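Local coordinates for protein WbmS, polysaccharide deacetylase involved in O-antigen biosynthesis (Bordetella bronchiseptica, PDB 3HFT) that is probably a zinc-dependent polysaccharide deacetylase that takes part in making the O-antigen of the bacterial surface lipopolysaccharide, at residues I39-D44 and L205-I210; P93-L98 and E105-I110; L129-S134 and D147-V152. All blocks are in the same frame, centred on the assembly; numbering follows the deposited sequence.

Interaction 1: I39-D44 and L205-I210; sequences IFLTFD and LDFHPI. With EDO (1,2-ethanediol), chain F.
Thr42 and Asp206, like Phe43 and Phe207, are paired in register between two neighbouring parallel strands. The strands lie in the five-stranded parallel sheet of the polysaccharide deacetylase fold. Phe43 and Phe207 share the sheet face of Leu41 and Leu205, and they run side by side. Their planes are 27° apart, but the rings are slid so far that they barely overlap, with centroids 5.9 Å apart. The real touch is Phe43 CE1 on Phe207 CB, at 3.6 Å. Helix 245-256 covers this face beside Phe207, and helix 50-63 covers it beside Phe43. Thr42 points to the other face. Its OG1 sits between the backbone N and the carbonyl carbon (chi1 70°), which turns the hydroxyl to Leu205 O at 2.7 Å. That carbonyl oxygen takes two bonds. Thr42 N comes nearly along the C=O axis, while OG1 comes from above the carbonyl plane. On the same face as Thr42, the carboxylates of Asp44 and Asp206 cross with planes 70° apart, and their OD2 atoms lie 2.5 Å from each other. Asp44 lies close to the zinc ion bound by Asp46, His92 and His127, and Arg125 forms a salt bridge with Asp44 OD1. At the strand end, Pro209 CD packs on Asp44 O. The ring edge of His208 meets a 1,2-ethanediol, probably from the crystallisation liquor, with NE2 donating to O2 at 2.6 Å.

Interaction 2: P93-L98 and E105-I110; sequences PNFNPL and EGVQEI
The backbones come nearest around the start of helix 107-115 and beside the weakly bonded helix 96-100, with CA atoms 6.5 Å apart at Phe95 and Val107 and 6.7 Å apart at Leu98 and Gly106. Apolar side chains fill the gap. Val107 leans on the Phe95 ring from one side with both methyls. CG2 stands over the face, 22° off the ring normal and offset toward the rim. Val107 CG1 meets Phe95 CE1 at 3.6 Å. With CG1 anti to the backbone N (chi1 161°), both methyls turn to the same side of the ring. Ile110 comes up to the same ring obliquely, its CG2 3.8 Å from Phe95 CD1. That methyl also presses on Asn94 O at 3.4 Å. Leu98 reaches out to Ile110 tip to tip, CD2 to CD1 at 3.8 Å. Leu98 CD2 also lies tight against Glu105 O, at 3.1 Å, while CD1 packs on Val107 CG2. Two polar side chains bond within their own segments. Asn94 OD1 accepts from Asn96 N, a capping bond ahead of helix 96-100. Gly106, the N-cap of helix 107-115, gives its N-H to Glu109 OE1. Helix 133-141 closes the contact on one side through Ile135, which touches Phe95 and Val107. Leu98 and Leu99 of the second subunit pack on Leu98 and Val107, so helices 96-100 and 107-115 also take part in the subunit interface.

Interaction 3: L129-S134 and D147-V152; sequences LVQATS and DCNILV
Gln131 reaches across to Asn149 and joins two largely irregular segments by its side-chain amide. Its CB already points at 147-152. The first torsion (chi1 56°) tucks CG in over the backbone, and the chain then runs extended, sliding past Asn149 in the opposite direction. CD packs on Asn149 CB at 3.7 Å. The two amide planes are 51° apart, so they do not stack. At the tip, NE2 gives two hydrogen bonds. One goes back within its own segment to Leu129 O, at 2.9 Å and nearly straight, with that oxygen in the plane of the Gln131 amide. The other crosses to Asn149 O, also at 2.9 Å but more bent. Both carbonyl groups are met from above their planes. OE1 touches Ile150 CD1 at 3.6 Å and accepts a bond from Arg172. All the polar atoms of this buried amide are thus used, and the group is held against rotation.

Asn149 is fixed in turn by Asp147. Asp147 OD1 accepts from Asn149 N, and OD2 accepts from ND2 at 2.7 Å. Arg172 also forms a salt bridge with Asp147, so one arginine serves both segments. Leu129 lays its side chain along Asn149, with CD2 3.8 Å from OD1 and CD1 near Leu151 CB. Gln131 and Ile150 also pack on their own counterparts in the second subunit. Segment 129-134 follows closely after the zinc ligand His127 and leads into helix 133-141. The bond from Asn149 N to Asp147 OD1 makes an Asx turn, which bends the chain as it leaves strand 146-147.

Overall arrangement
Interaction 1 joins two central strands of the five-stranded parallel sheet, and interactions 2 and 3 both form within the long span between those strands. Interaction 2 closes before interaction 3 opens. The centres of 1 and 2 are about 23 Å apart, those of 1 and 3 about 16 Å, and those of 2 and 3 about 14 Å. Interactions 2 and 3 touch where Val130 packs on Phe95 and Asn96, and helix 133-141 is common to both. Both also meet the second subunit. Arg125 connects interactions 1 and 3, binding Asp44 and the carbonyl of Cys148. It thus bridges the sheet and the loop of interaction 3, which lies nearer the second subunit.

Interaction 1: I39-D44 and L205-I210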
ATOM      1  N   ILE A  39       8.388  11.264 -15.908  1.00 32.11           N
ATOM      2  CA  ILE A  39       8.487  11.788 -14.558  1.00 31.63           C
ATOM      3  C   ILE A  39       7.181  12.491 -14.212  1.00 32.95           C
ATOM      4  O   ILE A  39       6.656  13.295 -15.004  1.00 32.09           O
ATOM      5  CB  ILE A  39       9.655  12.762 -14.432  1.00 33.21           C
ATOM      6  CG1 ILE A  39      10.983  12.050 -14.796  1.00 33.69           C
ATOM      7  CG2 ILE A  39       9.668  13.362 -13.034  1.00 32.59           C
ATOM      8  CD1 ILE A  39      12.185  12.987 -14.998  1.00 34.41           C
ATOM      9  N   PHE A  40       6.635  12.134 -13.062  1.00 31.54           N
ATOM     10  CA  PHE A  40       5.406  12.745 -12.546  1.00 32.25           C
ATOM     11  C   PHE A  40       5.699  13.448 -11.220  1.00 32.71           C
ATOM     12  O   PHE A  40       5.843  12.804 -10.171  1.00 33.53           O
ATOM     13  CB  PHE A  40       4.333  11.675 -12.337  1.00 31.45           C
ATOM     14  CG  PHE A  40       3.934  10.955 -13.597  1.00 31.84           C
ATOM     15  CD1 PHE A  40       4.740   9.991 -14.139  1.00 31.88           C
ATOM     16  CD2 PHE A  40       2.765  11.288 -14.263  1.00 31.99           C
ATOM     17  CE1 PHE A  40       4.394   9.343 -15.314  1.00 33.32           C
ATOM     18  CE2 PHE A  40       2.401  10.624 -15.424  1.00 33.17           C
ATOM     19  CZ  PHE A  40       3.230   9.660 -15.952  1.00 34.30           C
ATOM     20  N   LEU A  41       5.869  14.771 -11.270  1.00 31.49           N
ATOM     21  CA  LEU A  41       6.109  15.544 -10.057  1.00 32.78           C
ATOM     22  C   LEU A  41       4.771  15.741  -9.371  1.00 30.75           C
ATOM     23  O   LEU A  41       3.779  16.188 -10.005  1.00 33.31           O
ATOM     24  CB  LEU A  41       6.732  16.902 -10.391  1.00 32.91           C
ATOM     25  CG  LEU A  41       8.123  16.913 -11.034  1.00 36.47           C
ATOM     26  CD1 LEU A  41       8.518  18.350 -11.453  1.00 34.61           C
ATOM     27  CD2 LEU A  41       9.142  16.321 -10.093  1.00 37.26           C
ATOM     28  N   THR A  42       4.714  15.378  -8.100  1.00 32.24           N
ATOM     29  CA  THR A  42       3.502  15.503  -7.320  1.00 32.20           C
ATOM     30  C   THR A  42       3.813  16.280  -6.037  1.00 34.00           C
ATOM     31  O   THR A  42       4.900  16.157  -5.468  1.00 33.49           O
ATOM     32  CB  THR A  42       2.839  14.123  -7.013  1.00 32.96           C
ATOM     33  OG1 THR A  42       3.635  13.388  -6.080  1.00 33.07           O
ATOM     34  CG2 THR A  42       2.606  13.298  -8.307  1.00 31.44           C
ATOM     35  N   PHE A  43       2.838  17.075  -5.608  1.00 32.84           N
ATOM     36  CA  PHE A  43       2.973  17.930  -4.455  1.00 32.47           C
ATOM     37  C   PHE A  43       1.836  17.728  -3.480  1.00 33.17           C
ATOM     38  O   PHE A  43       0.698  17.963  -3.805  1.00 33.07           O
ATOM     39  CB  PHE A  43       3.033  19.379  -4.940  1.00 32.49           C
ATOM     40  CG  PHE A  43       4.234  19.645  -5.806  1.00 32.55           C
ATOM     41  CD1 PHE A  43       5.434  20.028  -5.232  1.00 36.00           C
ATOM     42  CD2 PHE A  43       4.166  19.466  -7.172  1.00 32.75           C
ATOM     43  CE1 PHE A  43       6.558  20.199  -6.008  1.00 34.31           C
ATOM     44  CE2 PHE A  43       5.271  19.643  -7.968  1.00 36.64           C
ATOM     45  CZ  PHE A  43       6.470  20.000  -7.392  1.00 36.52           C
ATOM     46  N   ASP A  44       2.165  17.237  -2.296  1.00 34.21           N
ATOM     47  CA  ASP A  44       1.242  17.100  -1.185  1.00 32.37           C
ATOM     48  C   ASP A  44       1.321  18.445  -0.415  1.00 33.72           C
ATOM     49  O   ASP A  44       2.346  18.775   0.221  1.00 34.73           O
ATOM     50  CB  ASP A  44       1.663  15.975  -0.257  1.00 32.57           C
ATOM     51  CG  ASP A  44       1.469  14.589  -0.874  1.00 38.48           C
ATOM     52  OD1 ASP A  44       0.852  14.470  -1.950  1.00 36.59           O
ATOM     53  OD2 ASP A  44       1.936  13.613  -0.248  1.00 37.88           O
ATOM     54  N   LEU A 205       7.378  11.279  -8.033  1.00 30.24           N
ATOM     55  CA  LEU A 205       8.069  11.840  -6.871  1.00 33.81           C
ATOM     56  C   LEU A 205       7.083  12.716  -6.125  1.00 34.53           C
ATOM     57  O   LEU A 205       6.212  13.346  -6.748  1.00 36.18           O
ATOM     58  CB  LEU A 205       9.303  12.652  -7.290  1.00 32.85           C
ATOM     59  CG  LEU A 205      10.441  11.900  -7.988  1.00 35.57           C
ATOM     60  CD1 LEU A 205      10.244  11.871  -9.524  1.00 31.40           C
ATOM     61  CD2 LEU A 205      11.787  12.521  -7.692  1.00 35.27           C
ATOM     62  N   ASP A 206       7.205  12.747  -4.800  1.00 32.57           N
ATOM     63  CA  ASP A 206       6.335  13.529  -3.940  1.00 32.16           C
ATOM     64  C   ASP A 206       7.138  14.564  -3.145  1.00 33.24           C
ATOM     65  O   ASP A 206       8.030  14.205  -2.357  1.00 33.87           O
ATOM     66  CB  ASP A 206       5.621  12.600  -2.975  1.00 30.88           C
ATOM     67  CG  ASP A 206       4.589  13.302  -2.094  1.00 38.46           C
ATOM     68  OD1 ASP A 206       4.262  14.487  -2.339  1.00 36.79           O
ATOM     69  OD2 ASP A 206       4.066  12.595  -1.184  1.00 38.58           O
ATOM     70  N   PHE A 207       6.798  15.838  -3.348  1.00 32.07           N
ATOM     71  CA  PHE A 207       7.413  16.959  -2.609  1.00 34.40           C
ATOM     72  C   PHE A 207       6.367  17.701  -1.776  1.00 33.54           C
ATOM     73  O   PHE A 207       5.214  17.775  -2.154  1.00 34.75           O
ATOM     74  CB  PHE A 207       8.022  17.975  -3.563  1.00 35.33           C
ATOM     75  CG  PHE A 207       9.232  17.485  -4.320  1.00 32.30           C
ATOM     76  CD1 PHE A 207       9.100  16.820  -5.521  1.00 32.85           C
ATOM     77  CD2 PHE A 207      10.516  17.746  -3.840  1.00 33.12           C
ATOM     78  CE1 PHE A 207      10.245  16.408  -6.231  1.00 32.59           C
ATOM     79  CE2 PHE A 207      11.646  17.322  -4.526  1.00 35.37           C
ATOM     80  CZ  PHE A 207      11.502  16.641  -5.719  1.00 33.47           C
ATOM     81  N   HIS A 208       6.806  18.276  -0.671  1.00 33.44           N
ATOM     82  CA  HIS A 208       5.982  19.163   0.155  1.00 33.56           C
ATOM     83  C   HIS A 208       6.510  20.591   0.020  1.00 32.60           C
ATOM     84  O   HIS A 208       7.709  20.821   0.136  1.00 33.11           O
ATOM     85  CB  HIS A 208       6.024  18.746   1.623  1.00 33.49           C
ATOM     86  CG  HIS A 208       5.533  17.355   1.852  1.00 35.22           C
ATOM     87  ND1 HIS A 208       6.353  16.249   1.712  1.00 34.61           N
ATOM     88  CD2 HIS A 208       4.302  16.884   2.141  1.00 36.19           C
ATOM     89  CE1 HIS A 208       5.639  15.155   1.934  1.00 42.10           C
ATOM     90  NE2 HIS A 208       4.388  15.511   2.184  1.00 38.07           N
ATOM     91  N   PRO A 209       5.603  21.544  -0.232  1.00 32.05           N
ATOM     92  CA  PRO A 209       5.946  22.958  -0.308  1.00 31.87           C
ATOM     93  C   PRO A 209       6.820  23.433   0.847  1.00 32.37           C
ATOM     94  O   PRO A 209       7.808  24.132   0.596  1.00 31.50           O
ATOM     95  CB  PRO A 209       4.581  23.634  -0.327  1.00 33.53           C
ATOM     96  CG  PRO A 209       3.748  22.689  -1.112  1.00 31.66           C
ATOM     97  CD  PRO A 209       4.208  21.308  -0.631  1.00 31.20           C
ATOM     98  N   ILE A 210       6.500  23.002   2.071  1.00 32.15           N
ATOM     99  CA  ILE A 210       7.288  23.388   3.240  1.00 32.48           C
ATOM    100  C   ILE A 210       8.746  22.951   3.084  1.00 31.27           C
ATOM    101  O   ILE A 210       9.659  23.712   3.408  1.00 32.65           O
ATOM    102  CB  ILE A 210       6.674  22.892   4.598  1.00 32.67           C
ATOM    103  CG1 ILE A 210       7.350  23.634   5.763  1.00 34.82           C
ATOM    104  CG2 ILE A 210       6.746  21.313   4.773  1.00 31.41           C
ATOM    105  CD1 ILE A 210       7.218  25.224   5.713  1.00 29.68           C
TER
HETATM  106  C1  EDO F 261       1.864  11.548   2.863  1.00 45.88           C
HETATM  107  O1  EDO F 261       1.360  12.152   4.074  1.00 36.55           O
HETATM  108  C2  EDO F 261       2.855  12.526   2.230  1.00 48.48           C
HETATM  109  O2  EDO F 261       2.343  13.894   2.238  1.00 40.66           O

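Interaction 2: P93-L98 and E105-I110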
ATOM      1  N   PRO A  93      -7.049  14.012   1.264  1.00 34.90           N
ATOM      2  CA  PRO A  93      -7.920  13.836   2.418  1.00 33.92           C
ATOM      3  C   PRO A  93      -7.121  13.369   3.636  1.00 34.75           C
ATOM      4  O   PRO A  93      -6.135  12.626   3.486  1.00 35.32           O
ATOM      5  CB  PRO A  93      -8.880  12.727   1.956  1.00 35.41           C
ATOM      6  CG  PRO A  93      -8.101  11.951   0.993  1.00 34.26           C
ATOM      7  CD  PRO A  93      -7.312  12.986   0.233  1.00 32.76           C
ATOM      8  N   ASN A  94      -7.552  13.809   4.820  1.00 35.52           N
ATOM      9  CA  ASN A  94      -6.899  13.461   6.068  1.00 35.76           C
ATOM     10  C   ASN A  94      -7.756  12.591   6.959  1.00 36.46           C
ATOM     11  O   ASN A  94      -8.686  13.086   7.636  1.00 32.48           O
ATOM     12  CB  ASN A  94      -6.549  14.717   6.839  1.00 37.20           C
ATOM     13  CG  ASN A  94      -5.783  14.413   8.110  1.00 39.30           C
ATOM     14  OD1 ASN A  94      -5.206  13.329   8.280  1.00 36.60           O
ATOM     15  ND2 ASN A  94      -5.737  15.384   8.987  1.00 36.10           N
ATOM     16  N   PHE A  95      -7.451  11.292   6.956  1.00 32.12           N
ATOM     17  CA  PHE A  95      -8.206  10.335   7.743  1.00 34.37           C
ATOM     18  C   PHE A  95      -7.524   9.986   9.062  1.00 34.70           C
ATOM     19  O   PHE A  95      -8.059   9.171   9.814  1.00 37.63           O
ATOM     20  CB  PHE A  95      -8.433   9.040   6.959  1.00 33.75           C
ATOM     21  CG  PHE A  95      -9.084   9.227   5.601  1.00 32.69           C
ATOM     22  CD1 PHE A  95     -10.363   9.758   5.484  1.00 35.75           C
ATOM     23  CD2 PHE A  95      -8.428   8.803   4.442  1.00 32.73           C
ATOM     24  CE1 PHE A  95     -10.972   9.909   4.231  1.00 33.55           C
ATOM     25  CE2 PHE A  95      -9.040   8.928   3.191  1.00 33.98           C
ATOM     26  CZ  PHE A  95     -10.309   9.490   3.080  1.00 35.40           C
ATOM     27  N   ASN A  96      -6.403  10.637   9.372  1.00 34.52           N
ATOM     28  CA  ASN A  96      -5.676  10.379  10.617  1.00 35.76           C
ATOM     29  C   ASN A  96      -6.523  10.504  11.872  1.00 36.34           C
ATOM     30  O   ASN A  96      -6.409   9.680  12.770  1.00 39.77           O
ATOM     31  CB  ASN A  96      -4.427  11.279  10.748  1.00 35.48           C
ATOM     32  CG  ASN A  96      -3.239  10.752   9.976  1.00 39.96           C
ATOM     33  OD1 ASN A  96      -3.200   9.573   9.585  1.00 41.97           O
ATOM     34  ND2 ASN A  96      -2.243  11.624   9.754  1.00 42.42           N
ATOM     35  N   PRO A  97      -7.385  11.518  11.953  1.00 35.40           N
ATOM     36  CA  PRO A  97      -8.216  11.594  13.174  1.00 37.30           C
ATOM     37  C   PRO A  97      -9.056  10.340  13.447  1.00 38.15           C
ATOM     38  O   PRO A  97      -9.421  10.066  14.582  1.00 36.77           O
ATOM     39  CB  PRO A  97      -9.122  12.795  12.898  1.00 37.26           C
ATOM     40  CG  PRO A  97      -8.315  13.643  11.924  1.00 36.91           C
ATOM     41  CD  PRO A  97      -7.632  12.653  11.044  1.00 35.76           C
ATOM     42  N   LEU A  98      -9.342   9.564  12.408  1.00 37.78           N
ATOM     43  CA  LEU A  98     -10.115   8.353  12.586  1.00 37.03           C
ATOM     44  C   LEU A  98      -9.281   7.296  13.304  1.00 37.86           C
ATOM     45  O   LEU A  98      -9.806   6.450  14.037  1.00 37.71           O
ATOM     46  CB  LEU A  98     -10.590   7.828  11.236  1.00 36.76           C
ATOM     47  CG  LEU A  98     -11.413   8.788  10.373  1.00 39.32           C
ATOM     48  CD1 LEU A  98     -11.767   8.093   9.066  1.00 36.57           C
ATOM     49  CD2 LEU A  98     -12.660   9.268  11.088  1.00 35.68           C
ATOM     50  N   GLU A 105     -17.011  10.785  13.148  1.00 43.72           N
ATOM     51  CA  GLU A 105     -17.242  10.557  11.733  1.00 44.78           C
ATOM     52  C   GLU A 105     -16.434   9.397  11.223  1.00 41.94           C
ATOM     53  O   GLU A 105     -15.581   8.894  11.924  1.00 41.41           O
ATOM     54  CB  GLU A 105     -16.740  11.744  10.935  1.00 45.06           C
ATOM     55  CG  GLU A 105     -17.423  13.013  11.233  1.00 49.81           C
ATOM     56  CD  GLU A 105     -16.935  14.101  10.339  1.00 48.59           C
ATOM     57  OE1 GLU A 105     -15.734  14.104  10.023  1.00 45.94           O
ATOM     58  OE2 GLU A 105     -17.767  14.938   9.952  1.00 61.07           O
ATOM     59  N   GLY A 106     -16.706   9.013   9.981  1.00 41.23           N
ATOM     60  CA  GLY A 106     -15.894   8.022   9.271  1.00 39.73           C
ATOM     61  C   GLY A 106     -15.252   8.629   8.032  1.00 38.99           C
ATOM     62  O   GLY A 106     -15.209   9.857   7.849  1.00 37.33           O
ATOM     63  N   VAL A 107     -14.755   7.749   7.178  1.00 38.01           N
ATOM     64  CA  VAL A 107     -14.104   8.141   5.950  1.00 37.94           C
ATOM     65  C   VAL A 107     -15.020   8.990   5.051  1.00 37.35           C
ATOM     66  O   VAL A 107     -14.591  10.009   4.527  1.00 35.70           O
ATOM     67  CB  VAL A 107     -13.573   6.882   5.186  1.00 36.51           C
ATOM     68  CG1 VAL A 107     -13.318   7.192   3.722  1.00 39.09           C
ATOM     69  CG2 VAL A 107     -12.288   6.340   5.878  1.00 34.58           C
ATOM     70  N   GLN A 108     -16.272   8.577   4.899  1.00 37.48           N
ATOM     71  CA  GLN A 108     -17.178   9.214   3.949  1.00 37.22           C
ATOM     72  C   GLN A 108     -17.315  10.717   4.131  1.00 38.09           C
ATOM     73  O   GLN A 108     -17.218  11.477   3.164  1.00 37.98           O
ATOM     74  CB  GLN A 108     -18.555   8.552   4.004  1.00 37.91           C
ATOM     75  CG  GLN A 108     -19.563   9.185   3.054  1.00 40.06           C
ATOM     76  N   GLU A 109     -17.554  11.144   5.367  1.00 36.95           N
ATOM     77  CA  GLU A 109     -17.736  12.552   5.659  1.00 36.29           C
ATOM     78  C   GLU A 109     -16.478  13.326   5.311  1.00 36.24           C
ATOM     79  O   GLU A 109     -16.558  14.391   4.686  1.00 34.81           O
ATOM     80  CB  GLU A 109     -18.079  12.781   7.131  1.00 34.29           C
ATOM     81  CG  GLU A 109     -19.438  12.224   7.579  1.00 39.34           C
ATOM     82  CD  GLU A 109     -19.386  10.795   8.100  1.00 45.31           C
ATOM     83  OE1 GLU A 109     -18.417  10.058   7.814  1.00 40.49           O
ATOM     84  OE2 GLU A 109     -20.343  10.398   8.799  1.00 52.60           O
ATOM     85  N   ILE A 110     -15.323  12.789   5.703  1.00 35.56           N
ATOM     86  CA  ILE A 110     -14.043  13.472   5.458  1.00 35.22           C
ATOM     87  C   ILE A 110     -13.716  13.564   3.953  1.00 36.25           C
ATOM     88  O   ILE A 110     -13.261  14.604   3.462  1.00 34.22           O
ATOM     89  CB  ILE A 110     -12.871  12.788   6.239  1.00 35.14           C
ATOM     90  CG1 ILE A 110     -13.031  12.971   7.762  1.00 36.95           C
ATOM     91  CG2 ILE A 110     -11.508  13.339   5.784  1.00 33.64           C
ATOM     92  CD1 ILE A 110     -12.115  12.083   8.604  1.00 33.57           C
TER

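Interaction 3: L129-S134 and D147-V152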
ATOM      1  N   LEU A 129      -0.823   8.433   3.893  1.00 32.04           N
ATOM      2  CA  LEU A 129      -1.013   7.225   3.091  1.00 33.66           C
ATOM      3  C   LEU A 129      -2.009   6.289   3.732  1.00 32.47           C
ATOM      4  O   LEU A 129      -1.873   5.059   3.688  1.00 33.23           O
ATOM      5  CB  LEU A 129       0.358   6.558   2.838  1.00 34.58           C
ATOM      6  CG  LEU A 129       1.400   7.442   2.129  1.00 37.02           C
ATOM      7  CD1 LEU A 129       2.673   6.660   1.767  1.00 30.23           C
ATOM      8  CD2 LEU A 129       0.819   8.101   0.867  1.00 34.23           C
ATOM      9  N   VAL A 130      -3.039   6.883   4.338  1.00 33.68           N
ATOM     10  CA  VAL A 130      -4.108   6.099   4.915  1.00 30.22           C
ATOM     11  C   VAL A 130      -4.920   5.476   3.774  1.00 31.72           C
ATOM     12  O   VAL A 130      -5.453   6.176   2.901  1.00 31.38           O
ATOM     13  CB  VAL A 130      -5.054   6.927   5.844  1.00 30.60           C
ATOM     14  CG1 VAL A 130      -6.158   5.987   6.412  1.00 31.91           C
ATOM     15  CG2 VAL A 130      -4.308   7.657   6.979  1.00 30.43           C
ATOM     16  N   GLN A 131      -5.035   4.152   3.778  1.00 32.68           N
ATOM     17  CA  GLN A 131      -5.725   3.436   2.703  1.00 33.03           C
ATOM     18  C   GLN A 131      -6.279   2.130   3.249  1.00 33.76           C
ATOM     19  O   GLN A 131      -5.876   1.678   4.340  1.00 31.15           O
ATOM     20  CB  GLN A 131      -4.754   3.186   1.552  1.00 37.20           C
ATOM     21  CG  GLN A 131      -3.513   2.431   1.972  1.00 36.56           C
ATOM     22  CD  GLN A 131      -2.364   2.588   0.994  1.00 33.71           C
ATOM     23  OE1 GLN A 131      -2.329   1.920  -0.043  1.00 34.85           O
ATOM     24  NE2 GLN A 131      -1.401   3.467   1.336  1.00 31.99           N
ATOM     25  N   ALA A 132      -7.253   1.576   2.513  1.00 31.79           N
ATOM     26  CA  ALA A 132      -7.925   0.350   2.869  1.00 30.30           C
ATOM     27  C   ALA A 132      -8.767  -0.016   1.645  1.00 31.08           C
ATOM     28  O   ALA A 132      -9.098   0.840   0.815  1.00 31.26           O
ATOM     29  CB  ALA A 132      -8.895   0.586   4.097  1.00 29.03           C
ATOM     30  N   THR A 133      -9.159  -1.269   1.560  1.00 30.82           N
ATOM     31  CA  THR A 133     -10.063  -1.671   0.505  1.00 30.95           C
ATOM     32  C   THR A 133     -11.335  -0.816   0.477  1.00 33.62           C
ATOM     33  O   THR A 133     -11.774  -0.422  -0.610  1.00 36.33           O
ATOM     34  CB  THR A 133     -10.352  -3.158   0.588  1.00 32.30           C
ATOM     35  OG1 THR A 133      -9.108  -3.867   0.347  1.00 35.24           O
ATOM     36  CG2 THR A 133     -11.423  -3.586  -0.465  1.00 32.88           C
ATOM     37  N   SER A 134     -11.959  -0.531   1.626  1.00 32.10           N
ATOM     38  CA  SER A 134     -13.197   0.250   1.596  1.00 33.59           C
ATOM     39  C   SER A 134     -12.916   1.696   1.183  1.00 32.91           C
ATOM     40  O   SER A 134     -13.725   2.325   0.503  1.00 33.84           O
ATOM     41  CB  SER A 134     -13.877   0.242   2.954  1.00 34.04           C
ATOM     42  OG  SER A 134     -13.033   0.875   3.881  1.00 34.43           O
ATOM     43  N   ASP A 147      -5.342   6.275  -7.836  1.00 30.94           N
ATOM     44  CA  ASP A 147      -4.879   6.198  -6.461  1.00 31.56           C
ATOM     45  C   ASP A 147      -3.340   6.289  -6.409  1.00 32.82           C
ATOM     46  O   ASP A 147      -2.651   5.546  -7.107  1.00 35.53           O
ATOM     47  CB  ASP A 147      -5.366   4.912  -5.790  1.00 32.79           C
ATOM     48  CG  ASP A 147      -4.748   4.717  -4.428  1.00 34.85           C
ATOM     49  OD1 ASP A 147      -3.616   4.153  -4.380  1.00 35.85           O
ATOM     50  OD2 ASP A 147      -5.392   5.138  -3.435  1.00 41.08           O
ATOM     51  N   CYS A 148      -2.817   7.213  -5.605  1.00 31.76           N
ATOM     52  CA  CYS A 148      -1.392   7.486  -5.517  1.00 32.62           C
ATOM     53  C   CYS A 148      -0.847   7.190  -4.127  1.00 35.01           C
ATOM     54  O   CYS A 148       0.085   7.831  -3.684  1.00 33.01           O
ATOM     55  CB  CYS A 148      -1.113   8.945  -5.887  1.00 32.69           C
ATOM     56  SG  CYS A 148      -1.605   9.262  -7.615  1.00 37.06           S
ATOM     57  N   ASN A 149      -1.393   6.160  -3.481  1.00 35.06           N
ATOM     58  CA  ASN A 149      -1.075   5.839  -2.071  1.00 34.74           C
ATOM     59  C   ASN A 149       0.005   4.776  -1.793  1.00 33.95           C
ATOM     60  O   ASN A 149       0.399   4.597  -0.655  1.00 35.31           O
ATOM     61  CB  ASN A 149      -2.368   5.403  -1.376  1.00 33.53           C
ATOM     62  CG  ASN A 149      -3.217   6.599  -0.964  1.00 35.94           C
ATOM     63  OD1 ASN A 149      -2.712   7.493  -0.326  1.00 34.38           O
ATOM     64  ND2 ASN A 149      -4.495   6.586  -1.285  1.00 33.97           N
ATOM     65  N   ILE A 150       0.465   4.076  -2.825  1.00 31.87           N
ATOM     66  CA  ILE A 150       1.517   3.042  -2.673  1.00 32.46           C
ATOM     67  C   ILE A 150       2.899   3.651  -2.919  1.00 34.23           C
ATOM     68  O   ILE A 150       3.179   4.160  -4.024  1.00 33.70           O
ATOM     69  CB  ILE A 150       1.356   1.883  -3.686  1.00 34.47           C
ATOM     70  CG1 ILE A 150       0.038   1.106  -3.469  1.00 40.21           C
ATOM     71  CG2 ILE A 150       2.548   0.859  -3.566  1.00 30.58           C
ATOM     72  CD1 ILE A 150       0.019   0.284  -2.266  1.00 41.80           C
ATOM     73  N   LEU A 151       3.758   3.582  -1.908  1.00 33.20           N
ATOM     74  CA  LEU A 151       5.111   4.049  -2.020  1.00 33.16           C
ATOM     75  C   LEU A 151       6.029   2.845  -2.037  1.00 33.99           C
ATOM     76  O   LEU A 151       6.149   2.140  -1.060  1.00 32.50           O
ATOM     77  CB  LEU A 151       5.466   4.982  -0.865  1.00 36.75           C
ATOM     78  CG  LEU A 151       6.736   5.855  -0.959  1.00 35.54           C
ATOM     79  CD1 LEU A 151       6.770   6.852   0.228  1.00 31.41           C
ATOM     80  CD2 LEU A 151       8.074   5.097  -1.038  1.00 33.96           C
ATOM     81  N   VAL A 152       6.666   2.586  -3.182  1.00 31.88           N
ATOM     82  CA  VAL A 152       7.682   1.561  -3.272  1.00 30.54           C
ATOM     83  C   VAL A 152       9.006   2.286  -3.518  1.00 31.64           C
ATOM     84  O   VAL A 152       9.199   2.896  -4.557  1.00 32.86           O
ATOM     85  CB  VAL A 152       7.406   0.575  -4.445  1.00 33.18           C
ATOM     86  CG1 VAL A 152       8.532  -0.452  -4.508  1.00 32.72           C
ATOM     87  CG2 VAL A 152       6.011  -0.091  -4.281  1.00 30.31           C
TER